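Local coordinates for alpha-glucosidase (Pseudoalteromonas sp. K8, PDB 5HQA), which hydrolyses alpha-glucosidic bonds as a calcium-binding, chloride-activated member of glycoside hydrolase family 97, and is bound here to the inhibitor acarbose, at residues Y97-K102 against V108-E113; I123-E128 against G222-P227; T130-N135 against A193-N198; A207-T210 against V216-K219. All coordinates share one frame; numbering follows the deposited sequence.

Contact 1: residues Y97-K102 against V108-E113; sequences YSVRFK and VGFRYE. With FMT (formic acid), chain I.
Over one face of the Phe101 ring sits CB of Phe110, a CH-pi contact 3.9 Å from the ring centroid in a non-hydrogen-bonded pair of an antiparallel beta hairpin. The two phenylalanine rings are slid apart and barely overlap. Tyr97 CE2 reaches the edge of the Tyr112 ring, and the planes meet obliquely; Val99 CG2 also touches Tyr112 CD2, at 3.8 Å. Val99, Phe101, Phe110 and Tyr112 share the hairpin face turned to the opposing sheet, where Tyr112 OH bonds to Thr130 OG1. Paired backbone bonds at Ser98-Glu113, Arg100-Arg111 and Lys102-Gly109 hold the strands.

The other face is polar. Arg100 bends at chi3 (-56°) and lays NE and NH2 side-on along Glu113, one nitrogen to each carboxylate oxygen, the two flat groups 30° apart; its NH1 also pairs with Glu82. Arg111 grips side-on too, but both its nitrogens meet OE2 alone. A glutamine in place of Glu113 would probably leave the two guanidinium groups, 4.4 Å apart from Arg100 NE to Arg111 NH2, without the negative charge between them. A formic acid, probably from the crystallisation liquor, takes a bond from Arg100 NH2. The straightest side-chain bond is Arg100 NE to Glu113 OE2, 2.7 Å at 173°.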
loop_
_atom_site.group_PDB
_atom_site.type_symbol
_atom_site.label_atom_id
_atom_site.label_comp_id
_atom_site.label_asym_id
_atom_site.label_seq_id
_atom_site.Cartn_x
_atom_site.Cartn_y
_atom_site.Cartn_z
ATOM N N TYR A 97 -1.932 -30.890 11.485
ATOM C CA TYR A 97 -2.082 -29.693 10.681
ATOM C C TYR A 97 -1.153 -29.824 9.493
ATOM O O TYR A 97 -0.231 -30.644 9.490
ATOM C CB TYR A 97 -1.801 -28.409 11.472
ATOM C CG TYR A 97 -0.359 -28.169 11.860
ATOM C CD1 TYR A 97 0.136 -28.622 13.077
ATOM C CD2 TYR A 97 0.493 -27.439 11.028
ATOM C CE1 TYR A 97 1.455 -28.375 13.453
ATOM C CE2 TYR A 97 1.808 -27.193 11.391
ATOM C CZ TYR A 97 2.282 -27.660 12.603
ATOM O OH TYR A 97 3.582 -27.409 12.963
ATOM N N SER A 98 -1.427 -29.027 8.473
ATOM C CA SER A 98 -0.596 -28.999 7.288
ATOM C C SER A 98 -0.087 -27.589 7.060
ATOM O O SER A 98 -0.689 -26.613 7.514
ATOM C CB SER A 98 -1.366 -29.496 6.059
ATOM O OG SER A 98 -1.741 -30.858 6.228
ATOM N N VAL A 99 1.044 -27.485 6.376
ATOM C CA VAL A 99 1.546 -26.206 5.900
ATOM C C VAL A 99 1.725 -26.322 4.394
ATOM O O VAL A 99 2.336 -27.284 3.908
ATOM C CB VAL A 99 2.859 -25.803 6.594
ATOM C CG1 VAL A 99 3.279 -24.421 6.138
ATOM C CG2 VAL A 99 2.664 -25.769 8.101
ATOM N N ARG A 100 1.160 -25.372 3.659
ATOM C CA ARG A 100 1.261 -25.337 2.207
ATOM C C ARG A 100 2.313 -24.299 1.850
ATOM O O ARG A 100 2.213 -23.151 2.288
ATOM C CB ARG A 100 -0.087 -24.987 1.577
ATOM C CG ARG A 100 -0.110 -25.022 0.046
ATOM C CD ARG A 100 -1.510 -24.680 -0.496
ATOM N NE ARG A 100 -2.517 -25.572 0.073
ATOM C CZ ARG A 100 -2.890 -26.738 -0.452
ATOM N NH1 ARG A 100 -2.366 -27.181 -1.596
ATOM N NH2 ARG A 100 -3.800 -27.466 0.178
ATOM N N PHE A 101 3.324 -24.705 1.080
ATOM C CA PHE A 101 4.386 -23.816 0.608
ATOM C C PHE A 101 4.270 -23.636 -0.895
ATOM O O PHE A 101 4.110 -24.619 -1.625
ATOM C CB PHE A 101 5.772 -24.378 0.921
ATOM C CG PHE A 101 6.077 -24.475 2.384
ATOM C CD1 PHE A 101 6.862 -23.511 3.008
ATOM C CD2 PHE A 101 5.593 -25.532 3.130
ATOM C CE1 PHE A 101 7.149 -23.598 4.360
ATOM C CE2 PHE A 101 5.886 -25.629 4.480
ATOM C CZ PHE A 101 6.659 -24.655 5.092
ATOM N N LYS A 102 4.381 -22.391 -1.359
ATOM C CA LYS A 102 4.451 -22.085 -2.783
ATOM C C LYS A 102 5.778 -21.392 -3.045
ATOM O O LYS A 102 6.075 -20.368 -2.424
ATOM C CB LYS A 102 3.280 -21.205 -3.226
ATOM C CG LYS A 102 1.923 -21.899 -3.165
ATOM C CD LYS A 102 0.816 -20.991 -3.663
ATOM C CE LYS A 102 -0.501 -21.729 -3.816
ATOM N NZ LYS A 102 -1.508 -20.870 -4.514
ATOM N N VAL A 108 8.768 -16.930 -1.651
ATOM C CA VAL A 108 7.979 -18.060 -1.178
ATOM C C VAL A 108 6.830 -17.570 -0.311
ATOM O O VAL A 108 6.940 -16.572 0.412
ATOM C CB VAL A 108 8.835 -19.094 -0.402
ATOM C CG1 VAL A 108 10.086 -19.445 -1.179
ATOM C CG2 VAL A 108 9.185 -18.585 0.976
ATOM N N GLY A 109 5.719 -18.282 -0.391
ATOM C CA GLY A 109 4.581 -18.054 0.485
ATOM C C GLY A 109 4.233 -19.352 1.184
ATOM O O GLY A 109 4.356 -20.433 0.599
ATOM N N PHE A 110 3.818 -19.251 2.448
ATOM C CA PHE A 110 3.318 -20.448 3.121
ATOM C C PHE A 110 2.174 -20.092 4.061
ATOM O O PHE A 110 2.073 -18.964 4.554
ATOM C CB PHE A 110 4.434 -21.218 3.878
ATOM C CG PHE A 110 5.070 -20.458 5.019
ATOM C CD1 PHE A 110 4.566 -20.562 6.305
ATOM C CD2 PHE A 110 6.200 -19.674 4.803
ATOM C CE1 PHE A 110 5.156 -19.875 7.364
ATOM C CE2 PHE A 110 6.801 -18.983 5.854
ATOM C CZ PHE A 110 6.273 -19.083 7.139
ATOM N N ARG A 111 1.298 -21.069 4.292
ATOM C CA ARG A 111 0.207 -20.878 5.237
ATOM C C ARG A 111 -0.096 -22.201 5.910
ATOM O O ARG A 111 0.204 -23.276 5.386
ATOM C CB ARG A 111 -1.056 -20.328 4.563
ATOM C CG ARG A 111 -1.794 -21.364 3.733
ATOM C CD ARG A 111 -3.104 -20.810 3.214
ATOM N NE ARG A 111 -3.855 -21.827 2.488
ATOM C CZ ARG A 111 -4.919 -21.567 1.740
ATOM N NH1 ARG A 111 -5.360 -20.319 1.615
ATOM N NH2 ARG A 111 -5.540 -22.554 1.111
ATOM N N TYR A 112 -0.671 -22.108 7.103
ATOM C CA TYR A 112 -1.125 -23.285 7.824
ATOM C C TYR A 112 -2.539 -23.619 7.398
ATOM O O TYR A 112 -3.356 -22.722 7.167
ATOM C CB TYR A 112 -1.126 -23.045 9.324
ATOM C CG TYR A 112 0.187 -22.674 9.968
ATOM C CD1 TYR A 112 0.699 -21.380 9.877
ATOM C CD2 TYR A 112 0.884 -23.607 10.735
ATOM C CE1 TYR A 112 1.888 -21.030 10.519
ATOM C CE2 TYR A 112 2.064 -23.273 11.368
ATOM C CZ TYR A 112 2.559 -21.983 11.266
ATOM O OH TYR A 112 3.730 -21.671 11.919
ATOM N N GLU A 113 -2.832 -24.909 7.319
ATOM C CA GLU A 113 -4.186 -25.393 7.079
ATOM C C GLU A 113 -4.481 -26.414 8.166
ATOM O O GLU A 113 -3.913 -27.510 8.169
ATOM C CB GLU A 113 -4.325 -25.976 5.669
ATOM C CG GLU A 113 -4.080 -24.901 4.606
ATOM C CD GLU A 113 -4.058 -25.426 3.178
ATOM O OE1 GLU A 113 -4.333 -26.630 2.965
ATOM O OE2 GLU A 113 -3.755 -24.618 2.263
HETATM C C FMT I . -3.077 -30.740 -1.784
HETATM O O1 FMT I . -3.211 -30.618 -0.566
HETATM O O2 FMT I . -3.794 -30.174 -2.615
#

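Contact 2: residues I123-E128 against G222-P227; sequences IEITKE and GAFNTP
The outer part of the Phe224 ring is met from one side by the ends of two isoleucines, and here the segments pack closely. Ile125 runs opposite to the phenylalanine and sets CD1 against Phe224 CE2 at 3.7 Å. Ile123 crosses the phenylalanine at about a right angle, its CD1 3.8 Å from Phe224 CE1. Both methyls meet the ring obliquely. Chi1 of 68° puts the Phe224 ring between its own backbone N and carbonyl carbon, which carries it across to the isoleucines.

Elsewhere the contact is thin. Glu128 comes no nearer to Thr226 than 4.3 Å, from OE1 to CG2, and its carboxylate is engaged instead by Thr130, Tyr192 and Arg229, the last through a salt bridge. Thr226 OG1 donates to Pro227 O, 2.9 Å away. Towards solvent, Glu124, Thr126 and Lys127 turn from the second segment, and the exposed Ala223 takes no part.

The contact belongs to the apolar interior between two antiparallel sheets of the N-terminal domain, one containing strand 122-134 and the other strand 224-234. Phe40 of strand 30-42 meets the Phe224 ring edge-to-face, Phe42 packs on both isoleucines, and Val114 touches Phe224 from strand 107-114, the neighbour of strand 224-234.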
loop_
_atom_site.group_PDB
_atom_site.type_symbol
_atom_site.label_atom_id
_atom_site.label_comp_id
_atom_site.label_asym_id
_atom_site.label_seq_id
_atom_site.Cartn_x
_atom_site.Cartn_y
_atom_site.Cartn_z
ATOM N N ILE A 123 -11.803 -22.018 19.357
ATOM C CA ILE A 123 -10.434 -21.860 19.818
ATOM C C ILE A 123 -10.040 -20.397 19.722
ATOM O O ILE A 123 -10.630 -19.606 18.981
ATOM C CB ILE A 123 -9.439 -22.757 19.050
ATOM C CG1 ILE A 123 -9.476 -22.468 17.560
ATOM C CG2 ILE A 123 -9.746 -24.227 19.294
ATOM C CD1 ILE A 123 -8.274 -21.730 17.103
ATOM N N GLU A 124 -9.044 -20.038 20.519
ATOM C CA GLU A 124 -8.496 -18.689 20.529
ATOM C C GLU A 124 -6.984 -18.812 20.462
ATOM O O GLU A 124 -6.351 -19.275 21.418
ATOM C CB GLU A 124 -8.942 -17.924 21.772
ATOM C CG GLU A 124 -10.450 -17.775 21.857
ATOM C CD GLU A 124 -10.890 -16.995 23.075
ATOM O OE1 GLU A 124 -11.445 -15.889 22.907
ATOM O OE2 GLU A 124 -10.669 -17.481 24.201
ATOM N N ILE A 125 -6.408 -18.424 19.325
ATOM C CA ILE A 125 -4.961 -18.425 19.195
ATOM C C ILE A 125 -4.388 -17.312 20.059
ATOM O O ILE A 125 -4.818 -16.153 19.973
ATOM C CB ILE A 125 -4.551 -18.244 17.729
ATOM C CG1 ILE A 125 -5.055 -19.406 16.878
ATOM C CG2 ILE A 125 -3.022 -18.075 17.600
ATOM C CD1 ILE A 125 -4.926 -19.123 15.403
ATOM N N THR A 126 -3.417 -17.662 20.905
ATOM C CA THR A 126 -2.696 -16.675 21.688
ATOM C C THR A 126 -1.287 -16.431 21.178
ATOM O O THR A 126 -0.710 -15.387 21.492
ATOM C CB THR A 126 -2.627 -17.099 23.159
ATOM O OG1 THR A 126 -2.090 -18.424 23.238
ATOM C CG2 THR A 126 -4.025 -17.088 23.775
ATOM N N LYS A 127 -0.726 -17.356 20.402
ATOM C CA LYS A 127 0.576 -17.120 19.790
ATOM C C LYS A 127 0.689 -17.968 18.537
ATOM O O LYS A 127 0.338 -19.150 18.553
ATOM C CB LYS A 127 1.725 -17.446 20.755
ATOM C CG LYS A 127 3.086 -16.966 20.256
ATOM C CD LYS A 127 4.156 -17.067 21.330
ATOM C CE LYS A 127 3.753 -16.285 22.571
ATOM N NZ LYS A 127 3.615 -14.829 22.318
ATOM N N GLU A 128 1.162 -17.362 17.457
ATOM C CA GLU A 128 1.615 -18.101 16.288
ATOM C C GLU A 128 3.133 -18.220 16.399
ATOM O O GLU A 128 3.824 -17.205 16.541
ATOM C CB GLU A 128 1.203 -17.398 14.992
ATOM C CG GLU A 128 1.606 -18.188 13.757
ATOM C CD GLU A 128 1.191 -17.531 12.453
ATOM O OE1 GLU A 128 0.101 -16.908 12.408
ATOM O OE2 GLU A 128 1.956 -17.651 11.466
ATOM N N GLY A 222 -13.456 -24.254 14.870
ATOM C CA GLY A 222 -13.171 -25.426 14.064
ATOM C C GLY A 222 -12.014 -25.202 13.107
ATOM O O GLY A 222 -11.129 -24.383 13.346
ATOM N N ALA A 223 -12.027 -25.956 12.011
ATOM C CA ALA A 223 -10.951 -25.887 11.031
ATOM C C ALA A 223 -10.701 -24.450 10.599
ATOM O O ALA A 223 -11.634 -23.658 10.445
ATOM C CB ALA A 223 -11.295 -26.746 9.812
ATOM N N PHE A 224 -9.429 -24.109 10.410
ATOM C CA PHE A 224 -9.075 -22.766 9.971
ATOM C C PHE A 224 -7.760 -22.811 9.212
ATOM O O PHE A 224 -6.973 -23.754 9.347
ATOM C CB PHE A 224 -8.954 -21.791 11.152
ATOM C CG PHE A 224 -7.780 -22.073 12.062
ATOM C CD1 PHE A 224 -7.895 -22.972 13.105
ATOM C CD2 PHE A 224 -6.565 -21.418 11.879
ATOM C CE1 PHE A 224 -6.820 -23.224 13.943
ATOM C CE2 PHE A 224 -5.491 -21.669 12.715
ATOM C CZ PHE A 224 -5.618 -22.568 13.743
ATOM N N ASN A 225 -7.531 -21.766 8.419
ATOM C CA ASN A 225 -6.253 -21.509 7.774
ATOM C C ASN A 225 -5.719 -20.177 8.280
ATOM O O ASN A 225 -6.472 -19.356 8.806
ATOM C CB ASN A 225 -6.388 -21.463 6.244
ATOM C CG ASN A 225 -7.009 -22.721 5.676
ATOM O OD1 ASN A 225 -6.887 -23.803 6.249
ATOM N ND2 ASN A 225 -7.682 -22.587 4.543
ATOM N N THR A 226 -4.415 -19.968 8.138
ATOM C CA THR A 226 -3.836 -18.646 8.341
ATOM C C THR A 226 -3.761 -17.907 7.019
ATOM O O THR A 226 -3.880 -18.503 5.943
ATOM C CB THR A 226 -2.436 -18.762 8.937
ATOM O OG1 THR A 226 -1.560 -19.347 7.968
ATOM C CG2 THR A 226 -2.440 -19.595 10.223
ATOM N N PRO A 227 -3.535 -16.595 7.053
ATOM C CA PRO A 227 -3.082 -15.904 5.842
ATOM C C PRO A 227 -1.741 -16.469 5.400
ATOM O O PRO A 227 -1.075 -17.208 6.126
ATOM C CB PRO A 227 -2.959 -14.435 6.280
ATOM C CG PRO A 227 -3.799 -14.330 7.547
ATOM C CD PRO A 227 -3.671 -15.679 8.203
#

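Contact 3: residues T130-N135 against A193-N198; sequences TEFAVN and AAMVLN
Phe132 and Met195 approach from opposite directions, and the sulfur arrives at the edge of the ring in a Met-aromatic contact. Met195 SD lies 5.1 Å from the centroid of the Phe132 ring and 78° off its normal, therefore close to the ring plane. The methionine reaches this edge with an extended chain, CG anti to the backbone N (chi1 179°), and bends only at chi3, which brings the terminal CE to 4.1 Å from Phe132 CZ.

Leu197 meets the same ring differently. Its side chain crosses that of Phe132 at about a right angle, and a single branch does the touching: Leu197 CD2 is 3.7 Å from Phe132 CE1, approached obliquely. Both partners come from strand 195-199, two residues apart on one side of it, while Phe132 projects from strand 122-134. The two strands belong to one curled antiparallel sheet of the N-terminal domain and are bridged by strand 204-209, which pairs with each. Phe132 thus meets Met195 and Leu197 across that intervening strand, on the side turned to the facing sheet.

Ile184 of the facing sheet packs against both Phe132 and Leu197. A serine at Phe132 would probably open a gap in this buried layer and leave the Met195 thioether without its aromatic neighbour. At the shared corner of the ring, CE1 touches Leu197 CD2 and also stands 3.9 Å from Met195 SD.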
loop_
_atom_site.group_PDB
_atom_site.type_symbol
_atom_site.label_atom_id
_atom_site.label_comp_id
_atom_site.label_asym_id
_atom_site.label_seq_id
_atom_site.Cartn_x
_atom_site.Cartn_y
_atom_site.Cartn_z
ATOM N N THR A 130 5.375 -19.202 14.261
ATOM C CA THR A 130 6.112 -18.954 13.028
ATOM C C THR A 130 7.306 -18.039 13.252
ATOM O O THR A 130 7.170 -16.949 13.817
ATOM C CB THR A 130 5.178 -18.304 12.013
ATOM O OG1 THR A 130 4.006 -19.110 11.882
ATOM C CG2 THR A 130 5.884 -18.131 10.646
ATOM N N GLU A 131 8.468 -18.467 12.768
ATOM C CA GLU A 131 9.670 -17.651 12.819
ATOM C C GLU A 131 10.203 -17.402 11.414
ATOM O O GLU A 131 9.869 -18.110 10.455
ATOM C CB GLU A 131 10.772 -18.310 13.671
ATOM C CG GLU A 131 10.430 -18.451 15.156
ATOM C CD GLU A 131 11.396 -19.377 15.889
ATOM O OE1 GLU A 131 12.152 -20.130 15.213
ATOM O OE2 GLU A 131 11.396 -19.368 17.145
ATOM N N PHE A 132 11.041 -16.368 11.320
ATOM C CA PHE A 132 11.870 -16.066 10.153
ATOM C C PHE A 132 13.268 -15.851 10.729
ATOM O O PHE A 132 13.599 -14.743 11.160
ATOM C CB PHE A 132 11.357 -14.826 9.406
ATOM C CG PHE A 132 9.881 -14.880 9.084
ATOM C CD1 PHE A 132 8.940 -14.480 10.016
ATOM C CD2 PHE A 132 9.440 -15.341 7.849
ATOM C CE1 PHE A 132 7.585 -14.534 9.722
ATOM C CE2 PHE A 132 8.095 -15.395 7.550
ATOM C CZ PHE A 132 7.163 -14.993 8.490
ATOM N N ALA A 133 14.072 -16.910 10.791
ATOM C CA ALA A 133 15.404 -16.827 11.388
ATOM C C ALA A 133 16.401 -16.441 10.299
ATOM O O ALA A 133 16.763 -17.267 9.452
ATOM C CB ALA A 133 15.791 -18.143 12.058
ATOM N N VAL A 134 16.853 -15.194 10.326
ATOM C CA VAL A 134 17.730 -14.687 9.277
ATOM C C VAL A 134 19.160 -15.137 9.540
ATOM O O VAL A 134 19.710 -14.916 10.630
ATOM C CB VAL A 134 17.644 -13.157 9.191
ATOM C CG1 VAL A 134 18.590 -12.639 8.110
ATOM C CG2 VAL A 134 16.220 -12.739 8.905
ATOM N N ASN A 135 19.770 -15.752 8.532
ATOM C CA ASN A 135 21.155 -16.185 8.631
ATOM C C ASN A 135 22.091 -14.982 8.525
ATOM O O ASN A 135 21.850 -14.063 7.736
ATOM C CB ASN A 135 21.457 -17.192 7.526
ATOM C CG ASN A 135 22.757 -17.912 7.750
ATOM O OD1 ASN A 135 23.212 -18.056 8.887
ATOM N ND2 ASN A 135 23.372 -18.363 6.676
ATOM N N ALA A 193 -5.599 -11.909 12.675
ATOM C CA ALA A 193 -4.870 -10.761 13.201
ATOM C C ALA A 193 -3.624 -10.505 12.362
ATOM O O ALA A 193 -2.956 -11.446 11.927
ATOM C CB ALA A 193 -4.475 -11.005 14.661
ATOM N N ALA A 194 -3.302 -9.228 12.147
ATOM C CA ALA A 194 -2.098 -8.903 11.391
ATOM C C ALA A 194 -0.855 -9.395 12.119
ATOM O O ALA A 194 -0.799 -9.433 13.350
ATOM C CB ALA A 194 -1.975 -7.395 11.155
ATOM N N MET A 195 0.156 -9.758 11.336
ATOM C CA MET A 195 1.446 -10.181 11.858
ATOM C C MET A 195 2.383 -8.981 11.957
ATOM O O MET A 195 2.603 -8.265 10.975
ATOM C CB MET A 195 2.048 -11.258 10.958
ATOM C CG MET A 195 3.412 -11.752 11.395
ATOM S SD MET A 195 4.018 -13.030 10.254
ATOM C CE MET A 195 4.356 -12.074 8.760
ATOM N N VAL A 196 2.918 -8.767 13.144
ATOM C CA VAL A 196 4.060 -7.905 13.403
ATOM C C VAL A 196 5.256 -8.826 13.622
ATOM O O VAL A 196 5.081 -9.986 14.003
ATOM C CB VAL A 196 3.717 -7.042 14.639
ATOM C CG1 VAL A 196 4.927 -6.656 15.432
ATOM C CG2 VAL A 196 2.835 -5.852 14.227
ATOM N N LEU A 197 6.475 -8.351 13.354
ATOM C CA LEU A 197 7.658 -9.190 13.533
ATOM C C LEU A 197 8.406 -8.768 14.789
ATOM O O LEU A 197 8.770 -7.599 14.938
ATOM C CB LEU A 197 8.588 -9.124 12.321
ATOM C CG LEU A 197 7.960 -9.669 11.035
ATOM C CD1 LEU A 197 8.925 -9.533 9.860
ATOM C CD2 LEU A 197 7.512 -11.120 11.240
ATOM N N ASN A 198 8.667 -9.730 15.669
ATOM C CA ASN A 198 9.250 -9.478 16.983
ATOM C C ASN A 198 10.577 -10.223 17.033
ATOM O O ASN A 198 10.593 -11.456 17.033
ATOM C CB ASN A 198 8.284 -9.960 18.069
ATOM C CG ASN A 198 8.773 -9.687 19.481
ATOM O OD1 ASN A 198 9.959 -9.484 19.730
ATOM N ND2 ASN A 198 7.840 -9.709 20.424
#

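Contact 4: residues A207-T210 against V216-K219; sequences ADLT and VAVK
Leu209 makes the apolar part of this contact, using two different portions of its side chain. Its CB lies 3.7 Å from CB of Ala217, bringing the base of the leucine directly against the alanine methyl. Farther out, Leu209 CD1 reaches Val218 CG2 at 4.0 Å and stands at the same distance from the Ala217 methyl. One leucine branch thus touches two consecutive residues, while its long axis runs at a slant to the valine. CG of Leu209 stands beside the backbone N, opposite the carbonyl carbon (chi1 -62°), and from there CD1 extends across to the second segment.

That consecutive residues can meet one leucine is consistent with the backbone here: Ala217 and Val218 together face Ile125 in a classic beta bulge, where strand 218-221 begins to pair with strand 122-134. Strand 204-209 pairs with another part of that same strand, so Leu209 joins the ends of two strands that pair in succession with one long strand of the N-terminal domain.

The polar link is indirect. One water donates to two carbonyls, lying 2.6 Å from Thr210 O and 2.7 Å from Ala217 O. The hydroxyl of Thr210 is engaged elsewhere, with Asp411 and Arg148.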
loop_
_atom_site.group_PDB
_atom_site.type_symbol
_atom_site.label_atom_id
_atom_site.label_comp_id
_atom_site.label_asym_id
_atom_site.label_seq_id
_atom_site.Cartn_x
_atom_site.Cartn_y
_atom_site.Cartn_z
ATOM N N ALA A 207 6.586 -14.321 14.608
ATOM C CA ALA A 207 5.266 -13.743 14.380
ATOM C C ALA A 207 4.682 -13.248 15.696
ATOM O O ALA A 207 4.695 -13.957 16.709
ATOM C CB ALA A 207 4.329 -14.774 13.742
ATOM N N ASP A 208 4.186 -12.016 15.680
ATOM C CA ASP A 208 3.606 -11.371 16.855
ATOM C C ASP A 208 2.242 -10.852 16.405
ATOM O O ASP A 208 2.157 -9.808 15.755
ATOM C CB ASP A 208 4.534 -10.259 17.348
ATOM C CG ASP A 208 4.083 -9.642 18.662
ATOM O OD1 ASP A 208 2.859 -9.492 18.874
ATOM O OD2 ASP A 208 4.965 -9.282 19.480
ATOM N N LEU A 209 1.180 -11.600 16.701
ATOM C CA LEU A 209 -0.140 -11.287 16.163
ATOM C C LEU A 209 -0.777 -10.155 16.958
ATOM O O LEU A 209 -0.785 -10.183 18.188
ATOM C CB LEU A 209 -1.038 -12.523 16.199
ATOM C CG LEU A 209 -0.543 -13.704 15.361
ATOM C CD1 LEU A 209 -1.576 -14.813 15.378
ATOM C CD2 LEU A 209 -0.253 -13.272 13.915
ATOM N N THR A 210 -1.325 -9.173 16.262
ATOM C CA THR A 210 -1.922 -8.033 16.951
ATOM C C THR A 210 -3.213 -8.459 17.640
ATOM O O THR A 210 -4.122 -8.964 16.972
ATOM C CB THR A 210 -2.178 -6.911 15.956
ATOM O OG1 THR A 210 -0.929 -6.514 15.381
ATOM C CG2 THR A 210 -2.800 -5.726 16.668
ATOM N N VAL A 216 -6.438 -12.153 23.574
ATOM C CA VAL A 216 -6.209 -13.224 22.609
ATOM C C VAL A 216 -5.988 -12.619 21.230
ATOM O O VAL A 216 -6.352 -11.470 20.960
ATOM C CB VAL A 216 -7.357 -14.250 22.593
ATOM C CG1 VAL A 216 -7.612 -14.799 24.002
ATOM C CG2 VAL A 216 -8.625 -13.656 21.980
ATOM N N ALA A 217 -5.364 -13.403 20.348
ATOM C CA ALA A 217 -5.044 -12.910 19.013
ATOM C C ALA A 217 -6.153 -13.207 18.003
ATOM O O ALA A 217 -6.640 -12.293 17.329
ATOM C CB ALA A 217 -3.714 -13.500 18.536
ATOM N N VAL A 218 -6.543 -14.476 17.857
ATOM C CA VAL A 218 -7.453 -14.871 16.780
ATOM C C VAL A 218 -8.511 -15.814 17.326
ATOM O O VAL A 218 -8.181 -16.831 17.943
ATOM C CB VAL A 218 -6.725 -15.556 15.608
ATOM C CG1 VAL A 218 -7.729 -15.864 14.482
ATOM C CG2 VAL A 218 -5.569 -14.700 15.100
ATOM N N LYS A 219 -9.775 -15.501 17.057
ATOM C CA LYS A 219 -10.895 -16.361 17.405
ATOM C C LYS A 219 -11.322 -17.157 16.176
ATOM O O LYS A 219 -11.598 -16.574 15.122
ATOM C CB LYS A 219 -12.058 -15.519 17.932
ATOM C CG LYS A 219 -11.687 -14.625 19.112
ATOM C CD LYS A 219 -12.800 -13.628 19.444
ATOM C CE LYS A 219 -12.432 -12.756 20.635
ATOM N NZ LYS A 219 -13.471 -11.725 20.914
HETATM O O HOH W 1 -6.664 -9.586 17.009
#

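In the fold
From the N terminus, contact 1 comes first and closes a short hairpin loop before any other contact opens. Strand 122-134 then begins contact 2, whose loop stays open until residues 222-227. Contacts 3 and 4 are nested within it, one after the other: contact 3 joins the far end of strand 122-134 to residues 193-198, and contact 4 closes the brief excursion from 207-210 to 216-219. No loops cross. Contacts 3 and 4 knit the curled sheet together internally, whereas contact 2 ties it to the facing sheet, which holds the hairpin. Within that facing sheet Tyr112 N, bonded to Thr226 OG1, couples contacts 1 and 2, and the Tyr112 hydroxyl bridges to contact 3.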